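Uncharacterized protein (Bacteroides caccae, PDB 4L7A) is of unknown function but is probably a zinc-binding metallopeptidase of the Peptidase_MA clan. Local coordinates at residues W26-E29 / N30-P34; G110-G114 / G115-T119; A191-K194 / P195-I199; W244-L248 / D249-K253. All blocks are in the same frame, centred on the assembly; numbering follows the deposited sequence. Where two conformers were deposited one is given.

Contact 1 of 4, residues W26-E29 / N30-P34; sequences WLLE and NYVNP
From W26 to P34 runs one continuous helix, widened by a residue and then kinked: L27 O receives both Y31 N (2.9 Å) and V32 N (3.1 Å), and N33 N reaches back to L28 O, a pi-type turn. P34, at the kink, has no N-H to give and instead lays CD 3.2 Å from E29 O. On the side chains, N30 is stacked over W26. Its CB lies above the six-membered ring, 3.8 Å from the centroid in a CH-pi contact, while the amide runs 18° from parallel to the indole with ND2 over the same face. ND2 also donates to W26 O (2.9 Å, 167° at the hydrogen), so this carbonyl is gripped by N30 twice, through backbone N and side-chain amide. Asparagine suits the place because its short flat end can stack and turn back to a carbonyl together. The indole meets it because CG of W26 stands anti to the backbone N, chi1 -173°. Without the indole, as with an alanine here, the N30 amide is likely to lose its platform and turn more freely. W26 CZ3 comes to the edge of Y31, 3.9 Å from CE1, and L27 CD2 touches CD1 of that tyrosine. The rings face helix 59-81, where Y31 OH bonds A66 O and N30 touches K70; Y31 also meets F39 of strand 38-40.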
# COMPACT_ATOMS: atom_id res chain seq x y z
N TRP A 26 13.14 15.49 -11.08
CA TRP A 26 11.94 15.55 -10.25
C TRP A 26 11.96 14.44 -9.18
O TRP A 26 11.53 14.67 -8.05
CB TRP A 26 10.73 15.46 -11.15
CG TRP A 26 9.47 15.65 -10.47
CD1 TRP A 26 8.79 16.82 -10.36
CD2 TRP A 26 8.72 14.68 -9.71
NE1 TRP A 26 7.64 16.63 -9.64
CE2 TRP A 26 7.55 15.32 -9.25
CE3 TRP A 26 8.89 13.31 -9.44
CZ2 TRP A 26 6.57 14.67 -8.50
CZ3 TRP A 26 7.90 12.64 -8.71
CH2 TRP A 26 6.76 13.33 -8.25
N LEU A 27 12.44 13.25 -9.54
CA LEU A 27 12.48 12.13 -8.59
C LEU A 27 13.54 12.41 -7.50
O LEU A 27 13.32 12.13 -6.30
CB LEU A 27 12.78 10.82 -9.29
CG LEU A 27 11.63 10.37 -10.19
CD1 LEU A 27 12.11 9.27 -11.11
CD2 LEU A 27 10.45 9.89 -9.38
N LEU A 28 14.67 12.96 -7.90
CA LEU A 28 15.67 13.33 -6.89
C LEU A 28 15.03 14.24 -5.83
O LEU A 28 15.17 14.02 -4.64
CB LEU A 28 16.83 14.04 -7.56
CG LEU A 28 17.96 14.59 -6.68
CD1 LEU A 28 18.59 13.48 -5.85
CD2 LEU A 28 19.06 15.26 -7.55
N GLU A 29 14.27 15.22 -6.31
CA GLU A 29 13.73 16.24 -5.45
C GLU A 29 12.49 15.78 -4.67
O GLU A 29 12.28 16.23 -3.57
CB GLU A 29 13.49 17.53 -6.26
CG GLU A 29 14.82 18.08 -6.87
CD GLU A 29 14.63 19.14 -7.95
OE1 GLU A 29 13.50 19.51 -8.32
OE2 GLU A 29 15.65 19.61 -8.46
N ASN A 30 11.70 14.89 -5.22
CA ASN A 30 10.48 14.51 -4.55
C ASN A 30 10.48 13.14 -3.82
O ASN A 30 9.55 12.88 -3.08
CB ASN A 30 9.31 14.51 -5.53
CG ASN A 30 8.87 15.90 -5.91
OD1 ASN A 30 8.00 16.47 -5.28
ND2 ASN A 30 9.53 16.48 -6.90
N TYR A 31 11.43 12.27 -4.09
CA TYR A 31 11.49 10.95 -3.50
C TYR A 31 12.81 10.77 -2.75
O TYR A 31 12.80 10.46 -1.57
CB TYR A 31 11.34 9.85 -4.57
CG TYR A 31 9.87 9.47 -4.88
CD1 TYR A 31 9.12 10.22 -5.73
CD2 TYR A 31 9.28 8.40 -4.28
CE1 TYR A 31 7.78 9.89 -6.01
CE2 TYR A 31 7.95 8.05 -4.54
CZ TYR A 31 7.22 8.78 -5.42
OH TYR A 31 5.91 8.46 -5.69
N VAL A 32 13.92 11.04 -3.41
CA VAL A 32 15.25 10.81 -2.84
C VAL A 32 15.51 11.78 -1.72
O VAL A 32 15.74 11.35 -0.58
CB VAL A 32 16.40 10.97 -3.83
CG1 VAL A 32 17.75 10.69 -3.10
CG2 VAL A 32 16.27 10.00 -4.99
N ASN A 33 15.40 13.07 -1.99
CA ASN A 33 15.74 14.02 -0.94
C ASN A 33 14.85 14.00 0.29
O ASN A 33 15.40 14.01 1.37
CB ASN A 33 15.94 15.43 -1.46
CG ASN A 33 17.17 15.53 -2.33
OD1 ASN A 33 18.02 14.64 -2.34
ND2 ASN A 33 17.24 16.58 -3.11
N PRO A 34 13.51 14.00 0.15
CA PRO A 34 12.71 14.01 1.37
C PRO A 34 12.63 12.65 2.09
O PRO A 34 12.51 12.62 3.31
CB PRO A 34 11.31 14.40 0.89
CG PRO A 34 11.47 14.98 -0.42
CD PRO A 34 12.69 14.32 -1.02

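Contact 2 of 4, residues G110-G114 / G115-T119; sequences GTAEG and GLKVT
G115 closes a tight turn with A112: G115 N donates to A112 O at 3.1 Å, and G115 O accepts from A112 N at 3.0 Å. Its extended backbone leaves little space for a CB, which would press on the carbonyl carbon of G114, so glycine fits. The same G115 O takes a CA-H...O contact from T111 CA at 3.2 Å. L116 follows as the non-hydrogen-bonded partner of T111, their side chains diverging; its CD1 lies 3.7 Å from G110 O, and the leucine packs on E145 and I149 of helix 131-153. This is a beta hairpin with a two-residue loop, a type I' turn whose positive phi angles at E113 and G114 favour glycine in the second place. K117 pairs with G110 through both backbone bonds, K117 N to G110 O and G110 N to K117 O, each 2.9 Å. K117 CB sits 4.2 Å from A112 CB on the same face and 3.8 Å from G110 C; with CG anti to N (chi1 178°) the chain runs along that side, bending at chi3 (89°). V118 and T119 carry the strand onward, backbone hydrogen bonds joining V118 to V93 and H95 on the parallel strand 93-98, and T119 to T108.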
# COMPACT_ATOMS: atom_id res chain seq x y z
N GLY A 110 10.44 -7.43 -2.58
CA GLY A 110 11.79 -8.00 -2.35
C GLY A 110 12.56 -7.14 -1.36
O GLY A 110 11.99 -6.38 -0.57
N THR A 111 13.88 -7.23 -1.41
CA THR A 111 14.75 -6.47 -0.53
C THR A 111 15.66 -5.66 -1.40
O THR A 111 15.88 -6.01 -2.55
CB THR A 111 15.62 -7.39 0.31
OG1 THR A 111 16.32 -8.27 -0.59
CG2 THR A 111 14.76 -8.18 1.26
N ALA A 112 16.13 -4.54 -0.85
CA ALA A 112 17.24 -3.78 -1.47
C ALA A 112 17.83 -2.80 -0.43
O ALA A 112 17.07 -2.17 0.35
CB ALA A 112 16.76 -3.04 -2.64
N GLU A 113 19.16 -2.68 -0.41
CA GLU A 113 19.86 -1.77 0.52
C GLU A 113 19.34 -1.92 1.96
O GLU A 113 19.04 -0.93 2.62
CB GLU A 113 19.70 -0.30 0.07
CG GLU A 113 20.79 0.65 0.61
CD GLU A 113 20.81 2.03 -0.09
OE1 GLU A 113 19.73 2.65 -0.13
OE2 GLU A 113 21.90 2.49 -0.53
N GLY A 114 19.16 -3.17 2.39
CA GLY A 114 18.75 -3.51 3.74
C GLY A 114 17.29 -3.38 4.14
O GLY A 114 16.93 -3.77 5.25
N GLY A 115 16.44 -2.83 3.27
CA GLY A 115 15.01 -2.75 3.59
C GLY A 115 14.18 -3.26 2.43
O GLY A 115 14.63 -4.11 1.67
N LEU A 116 13.01 -2.65 2.26
CA LEU A 116 12.00 -3.13 1.35
C LEU A 116 12.12 -2.57 -0.07
O LEU A 116 12.33 -1.36 -0.27
CB LEU A 116 10.61 -2.76 1.88
CG LEU A 116 9.38 -3.16 1.10
CD1 LEU A 116 9.20 -4.65 1.08
CD2 LEU A 116 8.22 -2.52 1.74
N LYS A 117 11.98 -3.49 -1.05
CA LYS A 117 11.75 -3.14 -2.42
C LYS A 117 10.31 -3.47 -2.85
O LYS A 117 9.83 -4.55 -2.56
CB LYS A 117 12.74 -3.86 -3.29
CG LYS A 117 12.54 -3.59 -4.77
CD LYS A 117 13.65 -4.19 -5.60
CE LYS A 117 13.30 -5.61 -6.00
NZ LYS A 117 14.54 -6.44 -6.25
N VAL A 118 9.61 -2.52 -3.45
CA VAL A 118 8.25 -2.70 -4.00
C VAL A 118 8.34 -2.51 -5.52
O VAL A 118 8.86 -1.50 -5.99
CB VAL A 118 7.25 -1.70 -3.43
CG1 VAL A 118 5.81 -1.97 -3.94
CG2 VAL A 118 7.14 -1.78 -1.93
N THR A 119 7.81 -3.45 -6.27
CA THR A 119 7.74 -3.35 -7.68
C THR A 119 6.29 -3.26 -8.06
O THR A 119 5.50 -4.06 -7.61
CB THR A 119 8.34 -4.58 -8.35
OG1 THR A 119 9.72 -4.65 -8.01
CG2 THR A 119 8.20 -4.51 -9.86

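Contact 3 of 4, residues A191-K194 / P195-I199; sequences AGSK and PSEDI
K194 lies alongside E197, both side chains pointing the same way, so that NZ comes to 3.0 Å from OE1 in a salt bridge whose hydrogen bond is weak. Bends at chi3 (59°) and chi4 (63°) curl the lysine back over the first helical turn, where NZ also donates to S196 OG at 3.3 Å. A long, flexible cation suits this place, since one ammonium can serve a hydroxyl and a carboxylate together. E197 OE1 has a further partner in a water at 2.6 Å, which also donates to S193 OG at 2.8 Å; the serine hydroxyl bonds Y190 O as well. Here the chain enters a helix: K194 is the N-cap residue, and its carbonyl O accepts D198 N at 2.9 Å, nearly in line with the C=O bond. P195 is well placed in the first turn, where a missing N-H costs nothing. Behind it A191 packs against D198, its CB 3.9 Å from D198 CA, a closeness that a small residue allows. The D198 carboxylate is held by Y160 and Y168 hydroxyls and by a salt bridge to K232 of helix 211-244. Helix 195-208 thus starts against helix 160-163, while E197 touches H144 on helix 131-153.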
# COMPACT_ATOMS: atom_id res chain seq x y z
N ALA A 191 -5.57 -12.23 6.79
CA ALA A 191 -5.52 -11.83 8.21
C ALA A 191 -5.70 -13.00 9.15
O ALA A 191 -5.14 -13.01 10.26
CB ALA A 191 -6.53 -10.78 8.51
N GLY A 192 -6.40 -14.02 8.70
CA GLY A 192 -6.54 -15.26 9.44
C GLY A 192 -5.32 -16.22 9.38
O GLY A 192 -5.43 -17.37 9.79
N SER A 193 -4.16 -15.79 8.87
CA SER A 193 -3.02 -16.70 8.79
C SER A 193 -2.20 -16.71 10.10
O SER A 193 -1.98 -17.76 10.73
CB SER A 193 -2.12 -16.31 7.59
OG SER A 193 -1.76 -14.93 7.62
N LYS A 194 -1.75 -15.53 10.51
CA LYS A 194 -0.84 -15.37 11.61
C LYS A 194 -1.09 -13.99 12.24
O LYS A 194 -1.39 -13.02 11.51
CB LYS A 194 0.56 -15.47 10.95
CG LYS A 194 1.67 -16.03 11.69
CD LYS A 194 2.74 -16.70 10.79
CE LYS A 194 3.43 -15.86 9.69
NZ LYS A 194 4.30 -14.64 10.09
N PRO A 195 -0.96 -13.85 13.58
CA PRO A 195 -1.19 -12.53 14.18
C PRO A 195 -0.43 -11.39 13.52
O PRO A 195 -0.98 -10.30 13.40
CB PRO A 195 -0.71 -12.71 15.64
CG PRO A 195 -0.75 -14.13 15.89
CD PRO A 195 -0.57 -14.85 14.60
N SER A 196 0.83 -11.59 13.13
CA SER A 196 1.59 -10.46 12.52
C SER A 196 0.96 -10.00 11.17
O SER A 196 0.95 -8.82 10.84
CB SER A 196 3.05 -10.84 12.30
OG SER A 196 3.06 -11.92 11.38
N GLU A 197 0.39 -10.92 10.41
CA GLU A 197 -0.34 -10.54 9.20
C GLU A 197 -1.72 -9.94 9.50
O GLU A 197 -2.19 -9.02 8.79
CB GLU A 197 -0.40 -11.67 8.17
CG GLU A 197 0.86 -11.68 7.29
CD GLU A 197 2.07 -12.00 8.09
OE1 GLU A 197 2.13 -13.17 8.56
OE2 GLU A 197 2.91 -11.08 8.32
N ASP A 198 -2.36 -10.43 10.56
CA ASP A 198 -3.66 -9.95 11.03
C ASP A 198 -3.58 -8.44 11.34
O ASP A 198 -4.32 -7.64 10.77
CB ASP A 198 -4.10 -10.78 12.25
CG ASP A 198 -5.48 -10.46 12.77
OD1 ASP A 198 -6.08 -9.42 12.43
OD2 ASP A 198 -6.00 -11.30 13.52
N ILE A 199 -2.66 -8.04 12.15
CA ILE A 199 -2.59 -6.66 12.47
C ILE A 199 -2.17 -5.78 11.25
O ILE A 199 -2.70 -4.66 11.10
CB ILE A 199 -1.75 -6.42 13.71
CG1 ILE A 199 -1.86 -4.96 14.10
CG2 ILE A 199 -0.28 -6.91 13.54
CD1 ILE A 199 -1.18 -4.62 15.41
O HOH W 1 1.03 -15.05 7.15

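Contact 4 of 4, residues W244-L248 / D249-K253; sequences WQVDL and DLLRK
V246, ahead of the helix, turns CG1 to L251 CD2 at 4.2 Å, two branched apolar side chains meeting where F85 and M240 also touch the valine. D247 comes next and caps the helix. With CG anti to the backbone N (chi1 176°), its OD1 accepts L250 N at 3.2 Å in a nearly straight bond (174°), the donor arriving from above the carboxylate plane, while a water links OD1 to D249 N. Aspartate is a classic N-cap residue, short enough to reach an amide left without a carbonyl ahead of it. D247 O receives L251 N at 3.0 Å, and L250 CB rests 3.5 Å from D247 CG. This is the loop-to-helix junction between helices 211-244 and 248-260. L248 opens the second of these, its O taking R252 N at 2.8 Å and its side chain buried against F206, L207, V236 and M240. One turn on, R252 curls back and meets D249 side-on, NE at 3.1 Å and NH2 at 2.8 Å both on D249 OD1. Were D249 an alanine, the R252 guanidinium would probably lose its charged mate and be free to swing. A negative side chain in this first turn also probably interacts favourably with the helix N-terminus.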
# COMPACT_ATOMS: atom_id res chain seq x y z
N TRP A 244 3.59 5.87 17.60
CA TRP A 244 3.98 6.70 16.47
C TRP A 244 3.36 8.08 16.45
O TRP A 244 3.58 8.83 15.51
CB TRP A 244 3.70 5.95 15.15
CG TRP A 244 4.42 4.65 15.08
CD1 TRP A 244 3.92 3.41 15.34
CD2 TRP A 244 5.82 4.48 14.79
NE1 TRP A 244 4.89 2.46 15.15
CE2 TRP A 244 6.08 3.08 14.87
CE3 TRP A 244 6.85 5.35 14.41
CZ2 TRP A 244 7.35 2.54 14.58
CZ3 TRP A 244 8.13 4.81 14.16
CH2 TRP A 244 8.35 3.41 14.23
N GLN A 245 2.56 8.42 17.46
CA GLN A 245 1.82 9.69 17.51
C GLN A 245 0.98 9.89 16.27
O GLN A 245 0.86 10.96 15.76
CB GLN A 245 2.76 10.86 17.76
CG GLN A 245 3.48 10.76 19.10
CD GLN A 245 4.61 9.72 19.11
OE1 GLN A 245 5.48 9.70 18.24
NE2 GLN A 245 4.59 8.85 20.10
N VAL A 246 0.37 8.84 15.77
CA VAL A 246 -0.46 8.97 14.59
C VAL A 246 -1.89 8.68 15.00
O VAL A 246 -2.16 7.68 15.64
CB VAL A 246 -0.01 7.95 13.51
CG1 VAL A 246 -1.09 7.75 12.46
CG2 VAL A 246 1.27 8.37 12.89
N ASP A 247 -2.80 9.54 14.56
CA ASP A 247 -4.23 9.35 14.71
C ASP A 247 -4.71 8.55 13.46
O ASP A 247 -4.81 9.08 12.36
CB ASP A 247 -4.89 10.72 14.83
CG ASP A 247 -6.42 10.66 14.90
OD1 ASP A 247 -7.03 9.59 14.59
OD2 ASP A 247 -7.01 11.71 15.22
N LEU A 248 -4.99 7.27 13.65
CA LEU A 248 -5.26 6.42 12.55
C LEU A 248 -6.60 6.76 11.80
O LEU A 248 -6.65 6.70 10.56
CB LEU A 248 -5.30 4.96 13.00
CG LEU A 248 -5.24 3.92 11.87
CD1 LEU A 248 -3.87 3.90 11.25
CD2 LEU A 248 -5.56 2.52 12.40
N ASP A 249 -7.64 7.12 12.54
CA ASP A 249 -8.92 7.53 11.91
C ASP A 249 -8.71 8.75 11.03
O ASP A 249 -9.18 8.80 9.89
CB ASP A 249 -10.07 7.76 12.93
CG ASP A 249 -11.45 7.86 12.26
OD1 ASP A 249 -11.82 7.03 11.35
OD2 ASP A 249 -12.19 8.80 12.60
N LEU A 250 -7.95 9.71 11.54
CA LEU A 250 -7.62 10.88 10.75
C LEU A 250 -6.84 10.49 9.49
O LEU A 250 -7.10 11.02 8.42
CB LEU A 250 -6.80 11.84 11.60
CG LEU A 250 -6.38 13.11 10.88
CD1 LEU A 250 -7.61 13.85 10.36
CD2 LEU A 250 -5.48 14.02 11.84
N LEU A 251 -5.86 9.59 9.64
CA LEU A 251 -5.06 9.13 8.51
C LEU A 251 -5.95 8.44 7.48
O LEU A 251 -5.81 8.68 6.28
CB LEU A 251 -3.89 8.22 8.94
CG LEU A 251 -2.96 7.66 7.84
CD1 LEU A 251 -2.31 8.73 7.04
CD2 LEU A 251 -1.88 6.84 8.45
N ARG A 252 -6.87 7.61 7.93
CA ARG A 252 -7.86 7.01 6.99
C ARG A 252 -8.61 8.07 6.16
O ARG A 252 -8.77 7.91 4.95
CB ARG A 252 -8.86 6.11 7.75
CG ARG A 252 -9.97 5.53 6.85
CD ARG A 252 -11.04 4.81 7.70
NE ARG A 252 -11.71 5.77 8.56
CZ ARG A 252 -12.76 6.52 8.18
NH1 ARG A 252 -13.27 6.40 6.97
NH2 ARG A 252 -13.30 7.41 9.01
N LYS A 253 -9.05 9.14 6.82
CA LYS A 253 -9.82 10.19 6.17
C LYS A 253 -8.97 10.99 5.23
O LYS A 253 -9.43 11.34 4.15
CB LYS A 253 -10.47 11.11 7.19
CG LYS A 253 -11.71 10.49 7.83
CD LYS A 253 -11.84 10.82 9.33
CE LYS A 253 -12.18 12.27 9.58
NZ LYS A 253 -13.63 12.44 9.60
O HOH W 2 -7.83 7.19 15.74

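Overall arrangement
Contacts 1 and 3 lie on opposite sides of the chain's centre, about 34 Å apart between centres. Contacts 2 and 3, about 22 Å apart, both reach helix 131-153, whose H144 and E145 begin an HExxH sequence: E145 is touched by L116, H144 by E197. As in other Peptidase_MA members this motif probably forms the zinc site, with the outermost antiparallel strand of contact 2 a likely wall of the cleft. Contacts 3 and 4 approach to about 8 Å between nearest atoms and share helix 195-208, begun at contact 3 and packed through F206 at contact 4. Helix 59-81 links contacts 1 and 4, whose centres are about 25 Å apart.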